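Local coordinates for pectinesterase 1 (Solanum lycopersicum, PDB 1XG2), which hydrolyses methyl esters of cell-wall pectin through this pectinesterase domain, a step that may prepare fruit walls for softening during ripening, at residues Ala3-Ala8 with Gly13-Leu18; Glu20-Ala25 with Leu55-Asp60; His281-Thr284 with Lys288-Pro291. One frame throughout, in Å; residues are numbered along the deposited sequence.

Contact 1 (Ala3-Ala8 with Gly13-Leu18); sequences ANAVVA and GDYQTL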
ATOM      1  N   ALA A   3      21.019   6.043 -19.199  1.00 28.50           N
ATOM      2  CA  ALA A   3      19.564   5.905 -19.358  1.00 27.16           C
ATOM      3  C   ALA A   3      19.180   5.357 -20.727  1.00 25.77           C
ATOM      4  O   ALA A   3      19.852   5.637 -21.721  1.00 25.25           O
ATOM      5  CB  ALA A   3      18.873   7.247 -19.131  1.00 27.25           C
ATOM      6  N   ASN A   4      18.095   4.579 -20.763  1.00 23.96           N
ATOM      7  CA  ASN A   4      17.522   4.056 -22.003  1.00 23.11           C
ATOM      8  C   ASN A   4      16.565   5.032 -22.699  1.00 22.78           C
ATOM      9  O   ASN A   4      16.338   4.931 -23.904  1.00 22.56           O
ATOM     10  CB  ASN A   4      16.784   2.736 -21.747  1.00 22.79           C
ATOM     11  CG  ASN A   4      17.696   1.658 -21.177  1.00 22.80           C
ATOM     12  OD1 ASN A   4      18.417   0.973 -21.916  1.00 23.44           O
ATOM     13  ND2 ASN A   4      17.679   1.511 -19.870  1.00 17.14           N
ATOM     14  N   ALA A   5      15.985   5.954 -21.944  1.00 22.06           N
ATOM     15  CA  ALA A   5      15.107   6.972 -22.512  1.00 21.93           C
ATOM     16  C   ALA A   5      15.193   8.217 -21.671  1.00 21.73           C
ATOM     17  O   ALA A   5      15.211   8.126 -20.448  1.00 21.74           O
ATOM     18  CB  ALA A   5      13.673   6.482 -22.552  1.00 22.15           C
ATOM     19  N   VAL A   6      15.222   9.380 -22.317  1.00 21.10           N
ATOM     20  CA  VAL A   6      15.377  10.644 -21.614  1.00 21.24           C
ATOM     21  C   VAL A   6      14.135  11.498 -21.840  1.00 21.10           C
ATOM     22  O   VAL A   6      13.648  11.608 -22.962  1.00 20.53           O
ATOM     23  CB  VAL A   6      16.647  11.396 -22.078  1.00 21.24           C
ATOM     24  CG1 VAL A   6      16.732  12.789 -21.437  1.00 20.98           C
ATOM     25  CG2 VAL A   6      17.901  10.566 -21.747  1.00 21.17           C
ATOM     26  N   VAL A   7      13.629  12.079 -20.760  1.00 21.04           N
ATOM     27  CA  VAL A   7      12.520  13.016 -20.811  1.00 21.23           C
ATOM     28  C   VAL A   7      13.055  14.401 -20.489  1.00 21.66           C
ATOM     29  O   VAL A   7      13.766  14.585 -19.508  1.00 21.80           O
ATOM     30  CB  VAL A   7      11.435  12.641 -19.806  1.00 20.87           C
ATOM     31  CG1 VAL A   7      10.330  13.681 -19.793  1.00 20.37           C
ATOM     32  CG2 VAL A   7      10.887  11.245 -20.105  1.00 20.21           C
ATOM     33  N   ALA A   8      12.714  15.375 -21.320  1.00 23.06           N
ATOM     34  CA  ALA A   8      13.150  16.755 -21.129  1.00 24.14           C
ATOM     35  C   ALA A   8      12.205  17.756 -21.797  1.00 25.47           C
ATOM     36  O   ALA A   8      11.643  17.484 -22.858  1.00 24.75           O
ATOM     37  CB  ALA A   8      14.564  16.940 -21.667  1.00 24.36           C
ATOM     38  N   GLY A  13      15.879  15.727 -25.115  1.00 31.08           N
ATOM     39  CA  GLY A  13      15.671  14.327 -24.801  1.00 30.19           C
ATOM     40  C   GLY A  13      14.981  13.563 -25.904  1.00 29.52           C
ATOM     41  O   GLY A  13      14.848  14.047 -27.030  1.00 29.64           O
ATOM     42  N   ASP A  14      14.559  12.350 -25.569  1.00 28.38           N
ATOM     43  CA  ASP A  14      13.777  11.502 -26.464  1.00 27.73           C
ATOM     44  C   ASP A  14      12.295  11.838 -26.434  1.00 27.08           C
ATOM     45  O   ASP A  14      11.595  11.599 -27.412  1.00 26.31           O
ATOM     46  CB  ASP A  14      13.934  10.036 -26.082  1.00 27.76           C
ATOM     47  CG  ASP A  14      15.365   9.583 -26.117  1.00 28.93           C
ATOM     48  OD1 ASP A  14      15.980   9.684 -27.200  1.00 29.59           O
ATOM     49  OD2 ASP A  14      15.961   9.131 -25.124  1.00 27.53           O
ATOM     50  N   TYR A  15      11.807  12.346 -25.301  1.00 26.35           N
ATOM     51  CA  TYR A  15      10.387  12.696 -25.166  1.00 26.06           C
ATOM     52  C   TYR A  15      10.234  13.949 -24.335  1.00 25.68           C
ATOM     53  O   TYR A  15      11.097  14.281 -23.520  1.00 25.20           O
ATOM     54  CB  TYR A  15       9.574  11.551 -24.521  1.00 26.13           C
ATOM     55  CG  TYR A  15       9.721  10.214 -25.204  1.00 25.81           C
ATOM     56  CD1 TYR A  15       8.927   9.878 -26.306  1.00 26.40           C
ATOM     57  CD2 TYR A  15      10.658   9.281 -24.759  1.00 26.18           C
ATOM     58  CE1 TYR A  15       9.061   8.652 -26.946  1.00 25.69           C
ATOM     59  CE2 TYR A  15      10.800   8.046 -25.392  1.00 25.22           C
ATOM     60  CZ  TYR A  15      10.002   7.738 -26.487  1.00 26.20           C
ATOM     61  OH  TYR A  15      10.145   6.528 -27.130  1.00 24.85           O
ATOM     62  N   GLN A  16       9.117  14.631 -24.535  1.00 25.44           N
ATOM     63  CA  GLN A  16       8.806  15.849 -23.814  1.00 25.77           C
ATOM     64  C   GLN A  16       8.051  15.588 -22.498  1.00 24.48           C
ATOM     65  O   GLN A  16       8.069  16.432 -21.584  1.00 24.36           O
ATOM     66  CB  GLN A  16       7.965  16.753 -24.710  1.00 26.75           C
ATOM     67  CG  GLN A  16       7.771  18.162 -24.166  1.00 30.37           C
ATOM     68  CD  GLN A  16       8.070  19.245 -25.201  1.00 35.15           C
ATOM     69  OE1 GLN A  16       7.557  19.198 -26.333  1.00 38.04           O
ATOM     70  NE2 GLN A  16       8.900  20.217 -24.819  1.00 36.38           N
ATOM     71  N   THR A  17       7.366  14.450 -22.420  1.00 23.03           N
ATOM     72  CA  THR A  17       6.604  14.084 -21.222  1.00 22.08           C
ATOM     73  C   THR A  17       6.954  12.687 -20.720  1.00 20.90           C
ATOM     74  O   THR A  17       7.362  11.811 -21.486  1.00 20.95           O
ATOM     75  CB  THR A  17       5.078  14.140 -21.484  1.00 22.17           C
ATOM     76  OG1 THR A  17       4.690  13.050 -22.324  1.00 20.93           O
ATOM     77  CG2 THR A  17       4.677  15.392 -22.239  1.00 22.95           C
ATOM     78  N   LEU A  18       6.753  12.486 -19.422  1.00 19.67           N
ATOM     79  CA  LEU A  18       7.016  11.206 -18.787  1.00 18.21           C
ATOM     80  C   LEU A  18       6.064  10.130 -19.287  1.00 17.56           C
ATOM     81  O   LEU A  18       6.481   9.010 -19.517  1.00 16.56           O
ATOM     82  CB  LEU A  18       6.927  11.345 -17.263  1.00 17.99           C
ATOM     83  CG  LEU A  18       7.187  10.080 -16.441  1.00 17.26           C
ATOM     84  CD1 LEU A  18       8.497   9.408 -16.844  1.00 16.58           C
ATOM     85  CD2 LEU A  18       7.183  10.424 -14.956  1.00 17.21           C
TER
HETATM   86  O   HOH W   1      12.957  16.295 -25.213  1.00 33.90           O
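Both backbone polar atoms of Val6, N and O, are bonded by the 13-18 loop. The nitrogen donates to the Asp14 carboxylate, Val6 N to Asp14 OD2 being 2.9 Å with an angle of 149° at the hydrogen, and OD2 receives it on the anti lone pair, away from the other carboxylate oxygen. The Asp14 side chain reaches this point because CG lies beside its own backbone N (chi1 -58°), which turns the carboxylate back along the strand. Val6 O is used twice. Asp14 N approaches Val6 O at 2.9 Å, tilted 33° out of the carbonyl plane, while Tyr15 N comes to the same Val6 O nearly along the C=O axis at 3.1 Å. Two residues further on, Ala8 N donates to Tyr15 O at 2.9 Å. Together the bonds of Tyr15 N and O to residues flanking Val7 make a single parallel-type bridge, with Val7 opposite Tyr15.

These bonds occupy the outer edge of strand 5-7, the first strand of the right-handed parallel beta-helix. On its other edge, Ala5 and Val7 bond through their backbones to strand 33-37 and the residue following it. The loop therefore covers a strand edge that the next coil does not use. A water joins the segments near the Gly13 end: it donates to Ala8 O at 2.9 Å and accepts from Gly13 N at 3.0 Å.

Van der Waals contacts lie beside this network. Val7 CG1 rests on the backbone at Thr17 C, 3.6 Å away, where the loop turns into helix 18-24, and Ala5 CB meets the edge of the Tyr15 ring at CE2, near the ring plane, at 4.3 Å. The Thr17 side chain caps a backbone N just past the segment, and its OG1 is hydrogen-bonded to Glu20 OE2; Leu18 N is bonded by Glu44 OE2.

Contact 2 (Glu20-Ala25 with Leu55-Asp60); sequences EAVAAA and LMIVGD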
ATOM      1  N   GLU A  20       4.769   9.611 -22.179  1.00 19.44           N
ATOM      2  CA  GLU A  20       5.196   9.088 -23.475  1.00 20.28           C
ATOM      3  C   GLU A  20       6.336   8.077 -23.330  1.00 20.04           C
ATOM      4  O   GLU A  20       6.342   7.036 -23.984  1.00 19.87           O
ATOM      5  CB  GLU A  20       5.689  10.215 -24.377  1.00 21.09           C
ATOM      6  CG  GLU A  20       4.646  11.190 -24.890  1.00 23.56           C
ATOM      7  CD  GLU A  20       5.313  12.401 -25.535  1.00 26.48           C
ATOM      8  OE1 GLU A  20       5.691  12.288 -26.722  1.00 28.37           O
ATOM      9  OE2 GLU A  20       5.502  13.443 -24.855  1.00 26.97           O
ATOM     10  N   ALA A  21       7.302   8.396 -22.474  1.00 19.81           N
ATOM     11  CA  ALA A  21       8.431   7.505 -22.229  1.00 19.97           C
ATOM     12  C   ALA A  21       7.996   6.181 -21.602  1.00 19.72           C
ATOM     13  O   ALA A  21       8.484   5.113 -21.980  1.00 19.83           O
ATOM     14  CB  ALA A  21       9.479   8.196 -21.359  1.00 20.07           C
ATOM     15  N   VAL A  22       7.063   6.246 -20.656  1.00 19.70           N
ATOM     16  CA  VAL A  22       6.561   5.035 -20.033  1.00 19.44           C
ATOM     17  C   VAL A  22       5.846   4.152 -21.060  1.00 20.45           C
ATOM     18  O   VAL A  22       6.090   2.950 -21.109  1.00 19.67           O
ATOM     19  CB  VAL A  22       5.633   5.349 -18.842  1.00 19.49           C
ATOM     20  CG1 VAL A  22       4.964   4.082 -18.338  1.00 18.03           C
ATOM     21  CG2 VAL A  22       6.427   6.031 -17.723  1.00 18.29           C
ATOM     22  N   ALA A  23       4.982   4.749 -21.880  1.00 21.70           N
ATOM     23  CA  ALA A  23       4.286   4.008 -22.938  1.00 23.01           C
ATOM     24  C   ALA A  23       5.242   3.313 -23.921  1.00 23.77           C
ATOM     25  O   ALA A  23       4.984   2.185 -24.346  1.00 24.50           O
ATOM     26  CB  ALA A  23       3.325   4.934 -23.696  1.00 23.28           C
ATOM     27  N   ALA A  24       6.353   3.961 -24.247  1.00 24.50           N
ATOM     28  CA  ALA A  24       7.322   3.410 -25.194  1.00 24.81           C
ATOM     29  C   ALA A  24       8.280   2.423 -24.538  1.00 25.09           C
ATOM     30  O   ALA A  24       9.047   1.760 -25.226  1.00 24.82           O
ATOM     31  CB  ALA A  24       8.121   4.538 -25.837  1.00 25.18           C
ATOM     32  N   ALA A  25       8.268   2.338 -23.212  1.00 24.62           N
ATOM     33  CA  ALA A  25       9.132   1.386 -22.520  1.00 24.45           C
ATOM     34  C   ALA A  25       8.669  -0.031 -22.856  1.00 24.32           C
ATOM     35  O   ALA A  25       7.492  -0.247 -23.107  1.00 23.80           O
ATOM     36  CB  ALA A  25       9.097   1.623 -21.029  1.00 24.29           C
ATOM     37  N   LEU A  55      10.850  -1.108 -14.355  1.00 16.57           N
ATOM     38  CA  LEU A  55      11.038   0.246 -14.843  1.00 16.86           C
ATOM     39  C   LEU A  55      11.639   1.086 -13.730  1.00 15.86           C
ATOM     40  O   LEU A  55      11.122   1.076 -12.617  1.00 14.99           O
ATOM     41  CB  LEU A  55       9.695   0.867 -15.236  1.00 16.94           C
ATOM     42  CG  LEU A  55       9.479   1.362 -16.660  1.00 21.81           C
ATOM     43  CD1 LEU A  55       8.222   2.231 -16.713  1.00 22.92           C
ATOM     44  CD2 LEU A  55      10.680   2.138 -17.190  1.00 23.05           C
ATOM     45  N   MET A  56      12.697   1.824 -14.051  1.00 15.02           N
ATOM     46  CA  MET A  56      13.276   2.814 -13.160  1.00 14.90           C
ATOM     47  C   MET A  56      13.003   4.208 -13.726  1.00 14.93           C
ATOM     48  O   MET A  56      13.342   4.497 -14.872  1.00 15.65           O
ATOM     49  CB  MET A  56      14.778   2.597 -13.028  1.00 14.82           C
ATOM     50  CG  MET A  56      15.487   3.628 -12.150  1.00 15.33           C
ATOM     51  SD  MET A  56      17.174   3.129 -11.841  1.00 19.70           S
ATOM     52  CE  MET A  56      17.658   4.254 -10.594  1.00 18.20           C
ATOM     53  N   ILE A  57      12.347   5.053 -12.938  1.00 14.89           N
ATOM     54  CA  ILE A  57      12.128   6.444 -13.306  1.00 14.29           C
ATOM     55  C   ILE A  57      13.027   7.246 -12.389  1.00 13.85           C
ATOM     56  O   ILE A  57      12.883   7.200 -11.180  1.00 12.49           O
ATOM     57  CB  ILE A  57      10.653   6.841 -13.152  1.00 14.66           C
ATOM     58  CG1 ILE A  57       9.798   6.052 -14.151  1.00 14.81           C
ATOM     59  CG2 ILE A  57      10.466   8.346 -13.366  1.00 14.74           C
ATOM     60  CD1 ILE A  57       8.313   6.368 -14.115  1.00 15.16           C
ATOM     61  N   VAL A  58      13.979   7.962 -12.974  1.00 13.32           N
ATOM     62  CA  VAL A  58      14.960   8.694 -12.191  1.00 13.25           C
ATOM     63  C   VAL A  58      15.024  10.126 -12.696  1.00 13.25           C
ATOM     64  O   VAL A  58      15.108  10.347 -13.897  1.00 13.10           O
ATOM     65  CB  VAL A  58      16.356   7.982 -12.228  1.00 13.20           C
ATOM     66  CG1 VAL A  58      16.883   7.832 -13.630  1.00 14.11           C
ATOM     67  CG2 VAL A  58      17.362   8.695 -11.354  1.00 13.82           C
ATOM     68  N   GLY A  59      14.957  11.084 -11.781  1.00 13.88           N
ATOM     69  CA  GLY A  59      15.072  12.486 -12.115  1.00 14.82           C
ATOM     70  C   GLY A  59      16.464  13.042 -11.860  1.00 15.75           C
ATOM     71  O   GLY A  59      17.425  12.300 -11.616  1.00 16.18           O
ATOM     72  N   ASP A  60      16.547  14.366 -11.883  1.00 16.78           N
ATOM     73  CA  ASP A  60      17.795  15.108 -11.738  1.00 18.24           C
ATOM     74  C   ASP A  60      18.050  15.480 -10.277  1.00 17.99           C
ATOM     75  O   ASP A  60      18.937  16.279  -9.984  1.00 19.11           O
ATOM     76  CB  ASP A  60      17.697  16.396 -12.578  1.00 19.01           C
ATOM     77  CG  ASP A  60      18.772  16.514 -13.630  1.00 23.04           C
ATOM     78  OD1 ASP A  60      19.914  16.056 -13.402  1.00 26.34           O
ATOM     79  OD2 ASP A  60      18.542  17.074 -14.733  1.00 30.64           O
TER
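Ala25 and Leu55 bring the two backbones nearest each other, with 8.0 Å between their CA atoms, too far for main-chain bonding. Segment 20-25 is the end of helix 18-24: Ala24 N still bonds Glu20 O in the i to i-4 pattern, whereas Ala25 N reaches back to Val22 O at 3.1 Å, one residue tighter, as the helix finishes. Segment 55-60 is mostly a strand of the right-handed parallel beta-helix, lying between strands 33-37 and 93-95 and bonded to both through its backbone. The helix caps the N-terminal end of the beta-helix, and the segment lays Val22 and Ala25 on the inward-facing Leu55 and Ile57.

At the helix's C-terminal end Lys52 NZ bonds Ala23 O and Ala25 O, so two carbonyls there have a charged donor. Leu55 and Ile57 direct their side chains into the interior of the coil, where both also touch Val48 of strand 46-48; Leu55 meets Tyr33 and Ile35 as well. All four residues that touch here are buried.

Val22 is the fork that engages both strand residues. Its CG1, anti to the backbone N (chi1 172°), lies 4.1 Å from Leu55 CD1. The other branch, Val22 CG2, meets Ile57 CD1, also at 4.1 Å, and the two side chains cross at about a right angle. Ile57 gets there by extension: with chi2 at -179° its chain is straight and CD1 alone reaches the helix, although CB does not point directly at it. Leu55 is forked in its turn, CD1 taking Val22 of the helix and CD2 taking Ala25 just after it, where Leu55 CD2 approaches Ala25 CB at 4.2 Å.

Contact 3 (His281-Thr284 with Lys288-Pro291); sequences HVIT and KAMP
Ile283 carries the whole contact on the strand side, and the interactions it makes with Lys288 and Ala289 are van der Waals in kind. One branch does the work. Chi1 of -55° puts CG1 beside the backbone N and leaves the CG2 methyl anti to it, on the side of the helical turn. There Ile283 CG2 meets Lys288 CB at 3.8 Å, lies 4.0 Å from Ala289 N, and is 4.4 Å from Ala289 CB. The single methyl therefore rests against the junction of two successive residues, at the peptide between them, instead of against one side chain. The distances are ordinary for carbon packing, and the area buried between the segments is small, 111 Å² with both sides summed.

The lysine takes part through the root of its side chain. CB points toward the strand, but from CG onward the chain is fully extended and leads its ammonium away, crossing the isoleucine obliquely. On this side Ile283 packs on the aliphatic base of an exposed residue and on the buried Ala289.

Polar bonding lies within each side's own surroundings. The backbone of Ile283 is bonded to Glu261, and His281 is bonded to Tyr259 and Glu261, while Met290 O accepts from Thr293 OG1 just beyond the turn. The imidazole of His281 also meets the ring of Tyr258, with the two planes at about 30°.

Strand 280-283 is the last of the long parallel sheet of the beta-helix. After a short turn the chain enters the weakly bonded helix 286-289, which runs on as a 3-10 turn at Met290-Pro291 and packs beside Ile283 and toward strand 258-262. That strand supplies Phe262, which touches both Ile283 and Ala289, and Tyr258, which touches Ile283; Leu315, near the C-terminus, packs on Ala289 and Met290.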
ATOM      1  N   HIS A 281       1.642  -1.575  22.044  1.00 17.06           N
ATOM      2  CA  HIS A 281       2.739  -2.263  22.706  1.00 17.98           C
ATOM      3  C   HIS A 281       4.032  -1.460  22.730  1.00 18.11           C
ATOM      4  O   HIS A 281       4.573  -1.104  21.688  1.00 16.24           O
ATOM      5  CB  HIS A 281       3.003  -3.591  22.003  1.00 18.41           C
ATOM      6  CG  HIS A 281       1.820  -4.499  21.995  1.00 20.25           C
ATOM      7  ND1 HIS A 281       1.003  -4.640  20.895  1.00 23.08           N
ATOM      8  CD2 HIS A 281       1.290  -5.281  22.962  1.00 22.15           C
ATOM      9  CE1 HIS A 281       0.030  -5.486  21.181  1.00 22.71           C
ATOM     10  NE2 HIS A 281       0.183  -5.891  22.429  1.00 23.97           N
ATOM     11  N   VAL A 282       4.533  -1.188  23.935  1.00 18.47           N
ATOM     12  CA  VAL A 282       5.904  -0.740  24.093  1.00 19.45           C
ATOM     13  C   VAL A 282       6.747  -1.999  23.965  1.00 20.03           C
ATOM     14  O   VAL A 282       6.674  -2.884  24.818  1.00 21.05           O
ATOM     15  CB  VAL A 282       6.144  -0.056  25.468  1.00 19.65           C
ATOM     16  CG1 VAL A 282       7.579   0.475  25.565  1.00 20.15           C
ATOM     17  CG2 VAL A 282       5.121   1.060  25.692  1.00 20.41           C
ATOM     18  N   ILE A 283       7.499  -2.111  22.877  1.00 20.23           N
ATOM     19  CA  ILE A 283       8.329  -3.275  22.630  1.00 20.42           C
ATOM     20  C   ILE A 283       9.723  -3.075  23.232  1.00 21.29           C
ATOM     21  O   ILE A 283      10.427  -2.130  22.871  1.00 21.12           O
ATOM     22  CB  ILE A 283       8.443  -3.559  21.115  1.00 20.06           C
ATOM     23  CG1 ILE A 283       7.054  -3.688  20.469  1.00 19.29           C
ATOM     24  CG2 ILE A 283       9.254  -4.844  20.879  1.00 20.00           C
ATOM     25  CD1 ILE A 283       7.102  -3.727  18.932  1.00 19.05           C
ATOM     26  N   THR A 284      10.102  -3.963  24.154  1.00 22.07           N
ATOM     27  CA  THR A 284      11.462  -4.018  24.706  1.00 23.28           C
ATOM     28  C   THR A 284      12.256  -5.234  24.211  1.00 23.29           C
ATOM     29  O   THR A 284      13.491  -5.212  24.179  1.00 24.45           O
ATOM     30  CB  THR A 284      11.413  -4.041  26.256  1.00 23.61           C
ATOM     31  OG1 THR A 284      10.589  -5.125  26.705  1.00 24.28           O
ATOM     32  CG2 THR A 284      10.726  -2.791  26.802  1.00 24.02           C
ATOM     33  N   LYS A 288      10.486  -9.428  19.249  1.00 21.15           N
ATOM     34  CA  LYS A 288       9.168  -8.894  18.889  1.00 21.31           C
ATOM     35  C   LYS A 288       9.232  -7.730  17.881  1.00 20.24           C
ATOM     36  O   LYS A 288       8.225  -7.406  17.233  1.00 19.59           O
ATOM     37  CB  LYS A 288       8.404  -8.485  20.151  1.00 21.65           C
ATOM     38  CG  LYS A 288       8.006  -9.699  21.006  1.00 24.45           C
ATOM     39  CD  LYS A 288       7.261  -9.287  22.264  1.00 27.90           C
ATOM     40  CE  LYS A 288       6.902 -10.487  23.144  1.00 29.86           C
ATOM     41  NZ  LYS A 288       6.098 -10.044  24.334  1.00 31.37           N
ATOM     42  N   ALA A 289      10.398  -7.094  17.770  1.00 19.06           N
ATOM     43  CA  ALA A 289      10.640  -6.077  16.751  1.00 18.63           C
ATOM     44  C   ALA A 289      11.074  -6.692  15.416  1.00 18.80           C
ATOM     45  O   ALA A 289      10.878  -6.089  14.350  1.00 17.58           O
ATOM     46  CB  ALA A 289      11.690  -5.101  17.233  1.00 18.77           C
ATOM     47  N   MET A 290      11.643  -7.898  15.472  1.00 18.53           N
ATOM     48  CA  MET A 290      12.271  -8.517  14.297  1.00 19.29           C
ATOM     49  C   MET A 290      11.326  -8.757  13.108  1.00 17.77           C
ATOM     50  O   MET A 290      11.749  -8.632  11.969  1.00 17.53           O
ATOM     51  CB  MET A 290      12.983  -9.828  14.669  1.00 19.97           C
ATOM     52  CG  MET A 290      14.506  -9.676  14.801  1.00 24.72           C
ATOM     53  SD  MET A 290      15.377  -9.454  13.224  1.00 28.82           S
ATOM     54  CE  MET A 290      14.980 -10.961  12.423  1.00 32.01           C
ATOM     55  N   PRO A 291      10.076  -9.112  13.359  1.00 17.31           N
ATOM     56  CA  PRO A 291       9.100  -9.295  12.272  1.00 16.75           C
ATOM     57  C   PRO A 291       8.901  -8.076  11.372  1.00 16.14           C
ATOM     58  O   PRO A 291       8.376  -8.227  10.264  1.00 15.51           O
ATOM     59  CB  PRO A 291       7.809  -9.604  13.016  1.00 17.15           C
ATOM     60  CG  PRO A 291       8.251 -10.175  14.300  1.00 17.69           C
ATOM     61  CD  PRO A 291       9.476  -9.415  14.670  1.00 17.17           C
TER

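Contacts 1 and 2 are neighbours, their centres 7 Å apart. Helix 18-24 connects them: Ala21 CB, which does not touch 55-60, lies 3.6 Å from Val7 CG2 and 3.8 Å from Tyr15 CD2. Strand and loop thus cover one side of the helix while strand 55-59 takes another. Contact 3 is remote, its centre 45 Å from that of contact 1 and 39 Å from that of contact 2, on the opposite side of the chain's centre. All three reach the same parallel sheet, whose outermost strands, 5-7 and 280-283, belong to contacts 1 and 3. None lies at the predicted catalytic aspartates, Asp132 and Asp153.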